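Long-range contacts in tyrosinase (Aspergillus oryzae, PDB 6JU8), which probably oxidises L-tyrosine and L-dopa to L-dopaquinone with molecular oxygen at a dinuclear copper centre, as part of melanin biosynthesis: residues A[18-23]-A[140-146]; A[238-244]-A[338-344]; A[286-290]-A[325-331]. The protein carries 1 engineered substitution. All blocks are in the same frame, centred on the assembly; numbering follows the deposited sequence. Where two conformers were deposited one is given.

Interaction 1. Residues A[18-23]-A[140-146]; sequences HPLPIR and NEAKQWR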
loop_
_atom_site.group_PDB
_atom_site.type_symbol
_atom_site.label_atom_id
_atom_site.label_comp_id
_atom_site.label_asym_id
_atom_site.label_seq_id
_atom_site.Cartn_x
_atom_site.Cartn_y
_atom_site.Cartn_z
ATOM N N HIS A 18 25.508 -2.367 31.282
ATOM C CA HIS A 18 24.186 -2.486 30.665
ATOM C C HIS A 18 23.472 -3.740 31.155
ATOM O O HIS A 18 23.281 -4.715 30.437
ATOM C CB HIS A 18 24.343 -2.537 29.148
ATOM C CG HIS A 18 25.031 -1.350 28.547
ATOM N ND1 HIS A 18 24.346 -0.203 28.219
ATOM C CD2 HIS A 18 26.324 -1.117 28.195
ATOM C CE1 HIS A 18 25.184 0.680 27.703
ATOM N NE2 HIS A 18 26.397 0.154 27.674
ATOM N N PRO A 19 23.102 -3.767 32.438
ATOM C CA PRO A 19 22.428 -4.947 32.984
ATOM C C PRO A 19 21.030 -5.155 32.395
ATOM O O PRO A 19 20.223 -4.224 32.395
ATOM C CB PRO A 19 22.318 -4.628 34.474
ATOM C CG PRO A 19 22.459 -3.138 34.554
ATOM C CD PRO A 19 23.369 -2.727 33.433
ATOM N N LEU A 20 20.769 -6.364 31.942
ATOM C CA LEU A 20 19.540 -6.848 31.328
ATOM C C LEU A 20 18.710 -5.764 30.660
ATOM O O LEU A 20 17.623 -5.410 31.119
ATOM C CB LEU A 20 18.678 -7.596 32.352
ATOM C CG LEU A 20 19.303 -8.872 32.919
ATOM C CD1 LEU A 20 18.503 -9.388 34.098
ATOM C CD2 LEU A 20 19.423 -9.924 31.819
ATOM N N PRO A 21 19.176 -5.251 29.534
ATOM C CA PRO A 21 18.382 -4.263 28.775
ATOM C C PRO A 21 17.061 -4.853 28.297
ATOM O O PRO A 21 16.866 -6.048 28.076
ATOM C CB PRO A 21 19.307 -3.945 27.601
ATOM C CG PRO A 21 20.684 -4.231 28.145
ATOM C CD PRO A 21 20.473 -5.530 28.885
ATOM N N ILE A 22 16.094 -3.946 28.130
ATOM C CA ILE A 22 14.721 -4.360 27.849
ATOM C C ILE A 22 14.346 -4.213 26.385
ATOM O O ILE A 22 14.692 -3.274 25.650
ATOM C CB ILE A 22 13.737 -3.570 28.726
ATOM C CG1 ILE A 22 13.550 -2.113 28.310
ATOM C CG2 ILE A 22 14.150 -3.639 30.194
ATOM C CD1 ILE A 22 12.353 -1.458 28.972
ATOM N N ARG A 23 13.571 -5.199 25.932
ATOM C CA ARG A 23 12.861 -5.167 24.655
ATOM C C ARG A 23 11.618 -4.297 24.860
ATOM O O ARG A 23 10.748 -4.700 25.651
ATOM C CB ARG A 23 12.487 -6.589 24.235
ATOM C CG ARG A 23 13.683 -7.402 23.747
ATOM C CD ARG A 23 13.298 -8.856 23.501
ATOM N NE ARG A 23 14.420 -9.601 22.905
ATOM C CZ ARG A 23 14.306 -10.859 22.493
ATOM N NH1 ARG A 23 13.141 -11.492 22.624
ATOM N NH2 ARG A 23 15.342 -11.492 21.963
ATOM N N ASN A 140 27.145 2.858 23.304
ATOM C CA ASN A 140 26.251 2.775 24.441
ATOM C C ASN A 140 24.820 2.488 23.998
ATOM O O ASN A 140 24.098 1.684 24.589
ATOM C CB ASN A 140 26.269 4.095 25.221
ATOM C CG ASN A 140 25.329 4.007 26.412
ATOM O OD1 ASN A 140 25.674 3.359 27.405
ATOM N ND2 ASN A 140 24.159 4.632 26.318
ATOM N N GLU A 141 24.390 3.186 22.937
ATOM C CA GLU A 141 23.022 2.959 22.450
ATOM C C GLU A 141 22.866 1.581 21.825
ATOM O O GLU A 141 21.850 0.914 22.044
ATOM C CB GLU A 141 22.638 4.053 21.461
ATOM C CG GLU A 141 22.527 5.423 22.091
ATOM C CD GLU A 141 21.241 5.708 22.818
ATOM O OE1 GLU A 141 20.252 4.955 22.709
ATOM O OE2 GLU A 141 21.195 6.736 23.519
ATOM N N ALA A 142 23.840 1.092 21.062
ATOM C CA ALA A 142 23.744 -0.275 20.557
ATOM C C ALA A 142 23.666 -1.315 21.658
ATOM O O ALA A 142 22.981 -2.340 21.538
ATOM C CB ALA A 142 24.964 -0.603 19.693
ATOM N N LYS A 143 24.416 -1.103 22.725
ATOM C CA LYS A 143 24.457 -2.051 23.839
ATOM C C LYS A 143 23.176 -2.026 24.652
ATOM O O LYS A 143 22.828 -3.006 25.324
ATOM C CB LYS A 143 25.663 -1.733 24.733
ATOM C CG LYS A 143 26.981 -2.115 24.067
ATOM C CD LYS A 143 28.154 -1.676 24.947
ATOM C CE LYS A 143 29.468 -1.926 24.212
ATOM N NZ LYS A 143 30.622 -1.522 25.065
ATOM N N GLN A 144 22.448 -0.913 24.588
ATOM C CA GLN A 144 21.171 -0.823 25.289
ATOM C C GLN A 144 20.042 -1.346 24.410
ATOM O O GLN A 144 19.007 -1.791 24.902
ATOM C CB GLN A 144 20.875 0.615 25.692
ATOM C CG GLN A 144 21.275 1.014 27.100
ATOM C CD GLN A 144 20.717 0.084 28.167
ATOM O OE1 GLN A 144 19.509 -0.094 28.370
ATOM N NE2 GLN A 144 21.635 -0.530 28.886
ATOM N N TRP A 145 20.180 -1.268 23.097
ATOM C CA TRP A 145 19.137 -1.670 22.172
ATOM C C TRP A 145 18.790 -3.145 22.289
ATOM O O TRP A 145 19.682 -3.981 22.403
ATOM C CB TRP A 145 19.548 -1.397 20.727
ATOM C CG TRP A 145 18.520 -1.826 19.733
ATOM C CD1 TRP A 145 17.458 -1.075 19.291
ATOM C CD2 TRP A 145 18.458 -3.091 19.066
ATOM N NE1 TRP A 145 16.747 -1.831 18.372
ATOM C CE2 TRP A 145 17.333 -3.054 18.221
ATOM C CE3 TRP A 145 19.254 -4.254 19.101
ATOM C CZ2 TRP A 145 16.992 -4.142 17.416
ATOM C CZ3 TRP A 145 18.909 -5.328 18.306
ATOM C CH2 TRP A 145 17.775 -5.258 17.479
ATOM N N ARG A 146 17.494 -3.437 22.211
ATOM C CA ARG A 146 17.046 -4.823 22.106
ATOM C C ARG A 146 15.923 -4.841 21.069
ATOM O O ARG A 146 15.346 -3.780 20.752
ATOM C CB ARG A 146 16.554 -5.361 23.451
ATOM C CG ARG A 146 17.678 -5.526 24.484
ATOM C CD ARG A 146 18.636 -6.612 24.027
ATOM N NE ARG A 146 19.703 -6.962 24.981
ATOM C CZ ARG A 146 20.844 -6.298 25.147
ATOM N NH1 ARG A 146 21.070 -5.186 24.445
ATOM N NH2 ARG A 146 21.743 -6.728 26.017
HETATM O O HOH W 1 20.517 -1.593 31.094
HETATM O O HOH W 2 16.459 -1.255 25.471
HETATM O O HOH W 3 16.739 -0.868 28.330
#
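His18 lies against Lys143 and Gln144, where an N-terminal loop crosses the C-terminal end of helix 135-144 in the tyrosinase fold. Polar and CH-pi contacts both hold the imidazole. Gln144 NE2 donates to His18 ND1 over 2.8 Å, and the bond is almost straight at 174°. The hydrogen bond lies in the ring plane and close to the amide plane, which fixes the turn of both groups. One ring face takes an aliphatic contact instead. Lys143 CB sits over its centre, 3.6 Å from the centroid of the His18 ring. The lysine chain then runs on extended, past the ring, to a salt bridge between NZ and Asp15.

Further along, the packing is between a proline and a guanidinium. Pro21 lays its CG and CD over one face of the Arg146 guanidinium, offset toward the rim. Pro21 CD comes within 3.4 Å of Arg146 NH2. The bend at chi2 (-66°) folds the Arg146 chain back toward the end of helix 135-144. There NH1 donates to two carbonyls, Lys143 O at 2.9 Å and Trp145 O at 2.7 Å. NE bonds to Asn436 O, so two of its nitrogens are tied to backbone carbonyls. Arg23 meets Arg146 through its aliphatic part, and its own NE pairs with Glu115 on helix 103-129.

Three waters bridge the segments. One joins Pro19 O to Gln144 NE2, and another joins Ile22 N to Gln144 OE1. A third donates to both Ile22 O and Gln144 O, at 2.7 Å from each of these two oxygens.

Interaction 2. Residues A[238-244]-A[338-344]; sequences TKYGLLE and WVGGFMF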
loop_
_atom_site.group_PDB
_atom_site.type_symbol
_atom_site.label_atom_id
_atom_site.label_comp_id
_atom_site.label_asym_id
_atom_site.label_seq_id
_atom_site.Cartn_x
_atom_site.Cartn_y
_atom_site.Cartn_z
ATOM N N THR A 238 4.107 -9.007 0.799
ATOM C CA THR A 238 2.874 -8.243 0.766
ATOM C C THR A 238 1.988 -8.601 1.946
ATOM O O THR A 238 2.035 -9.728 2.444
ATOM C CB THR A 238 2.149 -8.424 -0.572
ATOM O OG1 THR A 238 0.950 -7.622 -0.626
ATOM C CG2 THR A 238 1.724 -9.868 -0.829
ATOM N N LYS A 239 1.187 -7.642 2.382
ATOM C CA LYS A 239 0.061 -7.866 3.303
ATOM C C LYS A 239 -1.211 -7.703 2.488
ATOM O O LYS A 239 -1.437 -6.565 2.008
ATOM C CB LYS A 239 0.097 -6.899 4.496
ATOM C CG LYS A 239 1.403 -6.942 5.303
ATOM C CD LYS A 239 1.476 -5.678 6.184
ATOM C CE LYS A 239 2.710 -5.672 7.084
ATOM N NZ LYS A 239 3.958 -5.780 6.283
ATOM N N TYR A 240 -1.977 -8.750 2.257
ATOM C CA TYR A 240 -3.258 -8.773 1.563
ATOM C C TYR A 240 -3.184 -8.552 0.057
ATOM O O TYR A 240 -4.240 -8.565 -0.589
ATOM C CB TYR A 240 -4.262 -7.755 2.158
ATOM C CG TYR A 240 -4.813 -8.181 3.497
ATOM C CD1 TYR A 240 -4.078 -7.976 4.665
ATOM C CD2 TYR A 240 -6.082 -8.785 3.612
ATOM C CE1 TYR A 240 -4.556 -8.343 5.912
ATOM C CE2 TYR A 240 -6.547 -9.174 4.858
ATOM C CZ TYR A 240 -5.789 -8.952 6.000
ATOM O OH TYR A 240 -6.315 -9.372 7.212
ATOM N N GLY A 241 -2.013 -8.346 -0.548
ATOM C CA GLY A 241 -2.002 -7.957 -1.958
ATOM C C GLY A 241 -2.141 -9.038 -3.005
ATOM O O GLY A 241 -2.187 -8.670 -4.197
ATOM N N LEU A 242 -2.224 -10.308 -2.631
ATOM C CA LEU A 242 -2.401 -11.380 -3.613
ATOM C C LEU A 242 -3.849 -11.833 -3.670
ATOM O O LEU A 242 -4.357 -12.382 -2.678
ATOM C CB LEU A 242 -1.544 -12.613 -3.266
ATOM C CG LEU A 242 -0.066 -12.297 -2.994
ATOM C CD1 LEU A 242 0.696 -13.596 -2.693
ATOM C CD2 LEU A 242 0.571 -11.524 -4.137
ATOM N N LEU A 243 -4.486 -11.592 -4.799
ATOM C CA LEU A 243 -5.891 -11.924 -5.011
ATOM C C LEU A 243 -5.993 -12.821 -6.250
ATOM O O LEU A 243 -5.318 -12.553 -7.256
ATOM C CB LEU A 243 -6.744 -10.672 -5.199
ATOM C CG LEU A 243 -7.122 -9.834 -3.974
ATOM C CD1 LEU A 243 -5.925 -9.237 -3.265
ATOM C CD2 LEU A 243 -8.099 -8.727 -4.406
ATOM N N GLU A 244 -6.813 -13.861 -6.169
ATOM C CA GLU A 244 -7.007 -14.743 -7.310
ATOM C C GLU A 244 -7.530 -13.964 -8.512
ATOM O O GLU A 244 -8.344 -13.053 -8.336
ATOM C CB GLU A 244 -7.931 -15.901 -6.907
ATOM C CG GLU A 244 -7.893 -17.048 -7.901
ATOM C CD GLU A 244 -8.652 -18.295 -7.518
ATOM O OE1 GLU A 244 -8.237 -19.375 -8.004
ATOM O OE2 GLU A 244 -9.689 -18.194 -6.852
ATOM N N TRP A 338 -4.346 -12.447 10.271
ATOM C CA TRP A 338 -4.946 -11.104 10.204
ATOM C C TRP A 338 -3.949 -10.078 9.701
ATOM O O TRP A 338 -4.346 -9.103 9.077
ATOM C CB TRP A 338 -5.518 -10.699 11.576
ATOM C CG TRP A 338 -6.560 -11.667 12.056
ATOM C CD1 TRP A 338 -7.304 -12.532 11.312
ATOM C CD2 TRP A 338 -6.946 -11.834 13.424
ATOM N NE1 TRP A 338 -8.132 -13.246 12.152
ATOM C CE2 TRP A 338 -7.939 -12.837 13.441
ATOM C CE3 TRP A 338 -6.566 -11.254 14.646
ATOM C CZ2 TRP A 338 -8.559 -13.281 14.615
ATOM C CZ3 TRP A 338 -7.181 -11.696 15.793
ATOM C CH2 TRP A 338 -8.177 -12.693 15.789
ATOM N N VAL A 339 -2.652 -10.279 9.959
ATOM C CA VAL A 339 -1.635 -9.351 9.444
ATOM C C VAL A 339 -1.393 -9.596 7.967
ATOM O O VAL A 339 -1.277 -8.646 7.189
ATOM C CB VAL A 339 -0.314 -9.520 10.214
ATOM C CG1 VAL A 339 0.820 -8.727 9.574
ATOM C CG2 VAL A 339 -0.492 -9.072 11.666
ATOM N N GLY A 340 -1.282 -10.857 7.558
ATOM C CA GLY A 340 -0.821 -11.194 6.228
ATOM C C GLY A 340 -1.916 -11.165 5.176
ATOM O O GLY A 340 -1.639 -10.905 4.007
ATOM N N GLY A 341 -3.143 -11.481 5.601
ATOM C CA GLY A 341 -4.236 -11.707 4.665
ATOM C C GLY A 341 -4.340 -13.203 4.398
ATOM O O GLY A 341 -3.338 -13.826 4.020
ATOM N N PHE A 342 -5.537 -13.737 4.617
ATOM C CA PHE A 342 -5.737 -15.178 4.642
ATOM C C PHE A 342 -6.738 -15.673 3.610
ATOM O O PHE A 342 -7.125 -16.849 3.677
ATOM C CB PHE A 342 -6.147 -15.635 6.074
ATOM C CG PHE A 342 -7.385 -14.917 6.560
ATOM C CD1 PHE A 342 -8.641 -15.490 6.431
ATOM C CD2 PHE A 342 -7.312 -13.657 7.131
ATOM C CE1 PHE A 342 -9.777 -14.809 6.824
ATOM C CE2 PHE A 342 -8.444 -12.957 7.524
ATOM C CZ PHE A 342 -9.682 -13.553 7.395
ATOM N N MET A 343 -7.170 -14.802 2.694
ATOM C CA MET A 343 -8.138 -15.182 1.679
ATOM C C MET A 343 -7.633 -14.796 0.288
ATOM O O MET A 343 -7.720 -13.643 -0.104
ATOM C CB MET A 343 -9.491 -14.515 1.898
ATOM C CG MET A 343 -10.255 -15.097 3.062
ATOM S SD MET A 343 -11.908 -14.414 3.268
ATOM C CE MET A 343 -11.575 -12.781 3.874
ATOM N N PHE A 344 -7.053 -15.745 -0.429
ATOM C CA PHE A 344 -6.598 -15.507 -1.802
ATOM C C PHE A 344 -7.793 -15.587 -2.755
ATOM O O PHE A 344 -7.924 -14.705 -3.596
ATOM C CB PHE A 344 -5.534 -16.541 -2.157
ATOM C CG PHE A 344 -5.059 -16.569 -3.582
ATOM C CD1 PHE A 344 -4.344 -15.483 -4.091
ATOM C CD2 PHE A 344 -5.278 -17.650 -4.420
ATOM C CE1 PHE A 344 -3.852 -15.484 -5.389
ATOM C CE2 PHE A 344 -4.799 -17.673 -5.714
ATOM C CZ PHE A 344 -4.073 -16.587 -6.194
#
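At the C-terminal end of helix 328-340, which carries the copper ligands His332 and His336, Tyr240 closes over Gly341. Gly341 leaves the helix with positive phi (95°). It has no side chain, so its CA can sit over the centre of the Tyr240 ring, 3.3 Å from the centroid, as a CH-pi contact. The ring is fixed at its far end too. Tyr240 OH donates to Trp338 O over 2.7 Å, in the last turn of the helix. Tyr240 N donates to Gly340 O at 2.8 Å, so one residue takes two helix-end carbonyls. Between them, Val339 O is buried without a polar partner and lies against Lys239 CB. Leu259 of the second subunit also packs on Tyr240.

A second grip lies at the other end. Glu244 N donates to Phe344 O at 2.9 Å. With CG anti to the backbone N (chi1 173°), the Phe344 ring lies alongside residues 242-244. Glu244 CB rests over its face, 4.0 Å from the centroid, and Leu242 O meets its edge. Residues 238-244 thus follow a helix ended by a glycine and the bulged antiparallel pair 342-343/356-357 beyond it, within the tyrosinase central domain.

Interaction 3. Residues A[286-290]-A[325-331]; sequences MTFRL and WMNLEAI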
loop_
_atom_site.group_PDB
_atom_site.type_symbol
_atom_site.label_atom_id
_atom_site.label_comp_id
_atom_site.label_asym_id
_atom_site.label_seq_id
_atom_site.Cartn_x
_atom_site.Cartn_y
_atom_site.Cartn_z
ATOM N N MET A 286 -8.904 -11.918 24.420
ATOM C CA MET A 286 -8.368 -13.292 24.319
ATOM C C MET A 286 -6.983 -13.363 24.929
ATOM O O MET A 286 -6.607 -14.342 25.597
ATOM C CB MET A 286 -8.338 -13.746 22.851
ATOM C CG MET A 286 -8.175 -15.241 22.715
ATOM S SD MET A 286 -9.665 -16.151 23.147
ATOM C CE MET A 286 -10.520 -16.076 21.557
ATOM N N THR A 287 -6.185 -12.322 24.717
ATOM C CA THR A 287 -4.829 -12.242 25.267
ATOM C C THR A 287 -4.884 -12.121 26.774
ATOM O O THR A 287 -4.129 -12.773 27.535
ATOM C CB THR A 287 -4.087 -11.056 24.610
ATOM O OG1 THR A 287 -4.015 -11.296 23.198
ATOM C CG2 THR A 287 -2.659 -10.984 25.126
ATOM N N PHE A 288 -5.777 -11.284 27.300
ATOM C CA PHE A 288 -6.013 -11.201 28.742
ATOM C C PHE A 288 -6.353 -12.551 29.340
ATOM O O PHE A 288 -5.793 -12.944 30.370
ATOM C CB PHE A 288 -7.137 -10.199 29.008
ATOM C CG PHE A 288 -7.429 -10.004 30.483
ATOM C CD1 PHE A 288 -6.583 -9.301 31.315
ATOM C CD2 PHE A 288 -8.566 -10.575 31.021
ATOM C CE1 PHE A 288 -6.858 -9.150 32.673
ATOM C CE2 PHE A 288 -8.862 -10.391 32.353
ATOM C CZ PHE A 288 -8.026 -9.676 33.206
ATOM N N ARG A 289 -7.261 -13.287 28.697
ATOM C CA ARG A 289 -7.640 -14.605 29.211
ATOM C C ARG A 289 -6.434 -15.548 29.207
ATOM O O ARG A 289 -6.267 -16.357 30.118
ATOM C CB ARG A 289 -8.756 -15.157 28.313
ATOM C CG ARG A 289 -10.089 -14.433 28.515
ATOM C CD ARG A 289 -11.138 -14.991 27.556
ATOM N NE ARG A 289 -12.377 -14.223 27.662
ATOM C CZ ARG A 289 -13.596 -14.701 27.527
ATOM N NH1 ARG A 289 -13.805 -15.980 27.249
ATOM N NH2 ARG A 289 -14.631 -13.885 27.656
ATOM N N LEU A 290 -5.580 -15.469 28.187
ATOM C CA LEU A 290 -4.395 -16.324 28.115
ATOM C C LEU A 290 -3.510 -16.124 29.324
ATOM O O LEU A 290 -2.953 -17.075 29.880
ATOM C CB LEU A 290 -3.582 -16.013 26.853
ATOM C CG LEU A 290 -2.290 -16.846 26.719
ATOM C CD1 LEU A 290 -2.590 -18.309 26.466
ATOM C CD2 LEU A 290 -1.411 -16.263 25.617
ATOM N N TRP A 325 -11.035 -20.026 26.664
ATOM C CA TRP A 325 -9.712 -19.420 26.476
ATOM C C TRP A 325 -9.041 -20.147 25.311
ATOM O O TRP A 325 -9.410 -21.272 24.977
ATOM C CB TRP A 325 -8.843 -19.467 27.738
ATOM C CG TRP A 325 -8.544 -20.861 28.208
ATOM C CD1 TRP A 325 -9.303 -21.610 29.067
ATOM C CD2 TRP A 325 -7.424 -21.673 27.841
ATOM N NE1 TRP A 325 -8.722 -22.838 29.261
ATOM C CE2 TRP A 325 -7.574 -22.906 28.521
ATOM C CE3 TRP A 325 -6.311 -21.515 27.014
ATOM C CZ2 TRP A 325 -6.660 -23.961 28.403
ATOM C CZ3 TRP A 325 -5.404 -22.557 26.898
ATOM C CH2 TRP A 325 -5.584 -23.765 27.591
ATOM N N MET A 326 -8.033 -19.498 24.750
ATOM C CA MET A 326 -7.311 -20.014 23.592
ATOM C C MET A 326 -5.813 -20.024 23.880
ATOM O O MET A 326 -5.302 -19.061 24.454
ATOM C CB MET A 326 -7.618 -19.126 22.382
ATOM C CG MET A 326 -6.915 -19.531 21.101
ATOM S SD MET A 326 -7.465 -18.525 19.718
ATOM C CE MET A 326 -9.144 -19.084 19.490
ATOM N N ASN A 327 -5.101 -21.086 23.504
ATOM C CA ASN A 327 -3.672 -21.188 23.796
ATOM C C ASN A 327 -2.832 -20.177 23.003
ATOM O O ASN A 327 -3.270 -19.565 22.026
ATOM C CB ASN A 327 -3.213 -22.627 23.547
ATOM C CG ASN A 327 -3.236 -23.015 22.094
ATOM O OD1 ASN A 327 -2.379 -22.597 21.325
ATOM N ND2 ASN A 327 -4.214 -23.829 21.690
ATOM N N LEU A 328 -1.577 -20.011 23.431
ATOM C CA LEU A 328 -0.664 -19.049 22.837
ATOM C C LEU A 328 -0.469 -19.248 21.336
ATOM O O LEU A 328 -0.490 -18.307 20.527
ATOM C CB LEU A 328 0.714 -19.201 23.503
ATOM C CG LEU A 328 1.830 -18.317 22.935
ATOM C CD1 LEU A 328 1.656 -16.887 23.441
ATOM C CD2 LEU A 328 3.189 -18.879 23.329
ATOM N N GLU A 329 -0.277 -20.508 20.921
ATOM C CA GLU A 329 0.022 -20.769 19.516
ATOM C C GLU A 329 -1.201 -20.458 18.650
ATOM O O GLU A 329 -1.047 -19.873 17.573
ATOM C CB GLU A 329 0.441 -22.224 19.327
ATOM C CG GLU A 329 0.923 -22.525 17.918
ATOM C CD GLU A 329 1.499 -23.915 17.752
ATOM O OE1 GLU A 329 1.369 -24.793 18.633
ATOM O OE2 GLU A 329 2.070 -24.137 16.665
ATOM N N ALA A 330 -2.388 -20.826 19.111
ATOM C CA ALA A 330 -3.632 -20.556 18.379
ATOM C C ALA A 330 -3.844 -19.059 18.225
ATOM O O ALA A 330 -4.255 -18.569 17.164
ATOM C CB ALA A 330 -4.795 -21.232 19.115
ATOM N N ILE A 331 -3.647 -18.283 19.300
ATOM C CA ILE A 331 -3.786 -16.831 19.172
ATOM C C ILE A 331 -2.800 -16.324 18.122
ATOM O O ILE A 331 -3.120 -15.554 17.214
ATOM C CB ILE A 331 -3.573 -16.092 20.503
ATOM C CG1 ILE A 331 -4.679 -16.441 21.515
ATOM C CG2 ILE A 331 -3.494 -14.591 20.284
ATOM C CD1 ILE A 331 -4.473 -15.849 22.898
HETATM O O HOH W 4 -6.915 -17.154 25.732
#
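Met286 and Leu290, one turn apart on helix 283-292, face Met326, just before helix 328-340, and Leu328 and Ile331 in its first turn. This is apolar packing of a helix against a capped helix start, in the tyrosinase central domain. No direct hydrogen bond joins the two segments.

Met286 touches both Met326 and Ile331. Its CG is anti to the backbone N (chi1 -164°), and the chain bends at chi2 and chi3. SD therefore turns to Met326 CB, at 3.7 Å, and the two methionine chains run at a slant to each other. Their CE methyls meet as well. The other approach is through Met286 CG, which touches Ile331 CD1 at 3.8 Å.

Ile331 points its CD1 between the two residues of helix 283-292. This methyl also reaches Leu290 CB, at 4.1 Å. Leu290 then splits its branches. CD1 lies against the backbone, 3.5 Å from Met326 O, close to the start of the helix. CD2 turns to Leu328 CD1, at 3.8 Å. Leu328 also packs on Ile379 and Leu382 of helix 371-389. Arg289 and Trp325 meet more loosely, CB to CB. The Arg289 guanidinium turns to Asp285 and Asp278.

Two polar features complete the joint. A water donates to Met286 O and accepts from Met326 N, bridging the backbones. The start of helix 328-340 is held by its N-cap residue, Asn327. Asn327 OD1 accepts from Ala330 N at 2.8 Å, with the donor standing above the plane of the side-chain carbonyl.

Interactions 2 and 3 share helix 328-340, which brings His332 and His336 to one copper. Interaction 3 packs on its N-terminal end and interaction 2 on its C-terminal end. Their centres are 23 Å apart, and their nearest atoms about 6 Å. Both lie near the metal: the side chains of Leu328 and Val339 are each about 10 Å from a copper ion. Interaction 1 stands apart, with its centre 35 Å from that of interaction 2 and 30 Å from that of interaction 3. Its nearest link to the site is Arg23, whose side chain is about 8 Å from that of His376 and about 13 Å from a copper ion.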